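Local coordinates for type I modular polyketide synthase (Streptomyces albus subsp. albus, PDB 6IYR), which probably transfers an extender unit of the malonyl-coenzyme A family, perhaps methylmalonyl, to an acyl carrier protein during salinomycin assembly, through its acyltransferase domain, at residues V205-A208 with A212-A215. Sequence-based numbering, arbitrary orientation.
Sequences VWRA and APAA
Arg207, in the last turn of helix 188-208, lays the aliphatic base of its side chain against Pro213, where the chain turns back from that helix toward strand 215-218. This is the helix-to-strand end of the beta-alpha-beta crossover, with further helices in it, that links the parallel neighbours 129-132 and 215-218 in the acyltransferase domain. Contact is light, 90 Å² in all, and purely van der Waals: Arg207 CG sits 4.0 Å from Pro213 CD, the two side chains crossing at a slant, and 4.4 Å from Ala212 CA. The backbones come nearest here too, with 5.1 Å between the CA atoms of Arg207 and Ala212. The arginine bends at its CG-CD bond, where chi3 of 18° leaves NE nearly eclipsed with CB, and this turns the guanidinium away from the proline and back along its own helix, where NH2 forms a salt bridge with Glu204. One residue earlier, Trp206 heads into the interior, packing on helix 431-443 and meeting the ring of Phe434 with the planes at about 45°. Past the proline, backbone hydrogen bonds of Ala214 with Thr128 and of Ala215 with Phe130 tie the chain to strand 129-132 and its approach. The buried indole is pinned through Trp206 NE1, hydrogen-bonded to Thr423 OG1.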
loop_
_atom_site.group_PDB
_atom_site.type_symbol
_atom_site.label_atom_id
_atom_site.label_comp_id
_atom_site.label_asym_id
_atom_site.label_seq_id
_atom_site.Cartn_x
_atom_site.Cartn_y
_atom_site.Cartn_z
ATOM N N VAL A 205 7.662 8.379 -3.676
ATOM C CA VAL A 205 8.206 8.954 -2.412
ATOM C C VAL A 205 9.030 7.961 -1.655
ATOM O O VAL A 205 10.129 8.267 -1.265
ATOM C CB VAL A 205 7.094 9.491 -1.512
ATOM C CG1 VAL A 205 7.640 10.115 -0.223
ATOM C CG2 VAL A 205 6.323 10.510 -2.295
ATOM N N TRP A 206 8.577 6.716 -1.567
ATOM C CA TRP A 206 9.364 5.699 -0.920
ATOM C C TRP A 206 10.697 5.539 -1.643
ATOM O O TRP A 206 11.758 5.533 -1.021
ATOM C CB TRP A 206 8.628 4.376 -0.868
ATOM C CG TRP A 206 7.649 4.216 0.291
ATOM C CD1 TRP A 206 6.295 4.392 0.245
ATOM C CD2 TRP A 206 7.954 3.835 1.636
ATOM N NE1 TRP A 206 5.735 4.093 1.457
ATOM C CE2 TRP A 206 6.734 3.802 2.347
ATOM C CE3 TRP A 206 9.135 3.533 2.314
ATOM C CZ2 TRP A 206 6.664 3.455 3.693
ATOM C CZ3 TRP A 206 9.047 3.105 3.636
ATOM C CH2 TRP A 206 7.834 3.080 4.309
ATOM N N ARG A 207 10.640 5.524 -2.980
ATOM C CA ARG A 207 11.824 5.400 -3.829
ATOM C C ARG A 207 12.790 6.566 -3.672
ATOM O O ARG A 207 13.966 6.368 -3.490
ATOM C CB ARG A 207 11.410 5.330 -5.296
ATOM C CG ARG A 207 11.622 3.994 -5.972
ATOM C CD ARG A 207 11.646 4.148 -7.491
ATOM N NE ARG A 207 11.886 5.537 -7.893
ATOM C CZ ARG A 207 12.996 6.010 -8.459
ATOM N NH1 ARG A 207 14.027 5.222 -8.729
ATOM N NH2 ARG A 207 13.072 7.297 -8.759
ATOM N N ALA A 208 12.271 7.777 -3.714
ATOM C CA ALA A 208 13.074 8.991 -3.482
ATOM C C ALA A 208 13.749 8.996 -2.097
ATOM O O ALA A 208 14.802 9.610 -1.902
ATOM C CB ALA A 208 12.198 10.218 -3.649
ATOM N N ALA A 212 14.231 1.312 -2.609
ATOM C CA ALA A 212 13.990 0.817 -3.949
ATOM C C ALA A 212 13.296 -0.554 -3.852
ATOM O O ALA A 212 13.615 -1.370 -2.992
ATOM C CB ALA A 212 15.307 0.721 -4.705
ATOM N N PRO A 213 12.238 -0.758 -4.624
ATOM C CA PRO A 213 11.619 -2.061 -4.400
ATOM C C PRO A 213 12.449 -3.205 -4.943
ATOM O O PRO A 213 12.850 -3.163 -6.085
ATOM C CB PRO A 213 10.269 -1.962 -5.138
ATOM C CG PRO A 213 10.296 -0.676 -5.920
ATOM C CD PRO A 213 11.607 0.021 -5.701
ATOM N N ALA A 214 12.474 -4.317 -4.223
ATOM C CA ALA A 214 12.993 -5.568 -4.764
ATOM C C ALA A 214 11.944 -6.349 -5.544
ATOM O O ALA A 214 12.275 -7.244 -6.335
ATOM C CB ALA A 214 13.527 -6.441 -3.654
ATOM N N ALA A 215 10.682 -6.047 -5.273
ATOM C CA ALA A 215 9.580 -6.609 -6.043
ATOM C C ALA A 215 8.288 -5.847 -5.747
ATOM O O ALA A 215 8.195 -5.139 -4.729
ATOM C CB ALA A 215 9.412 -8.093 -5.725
#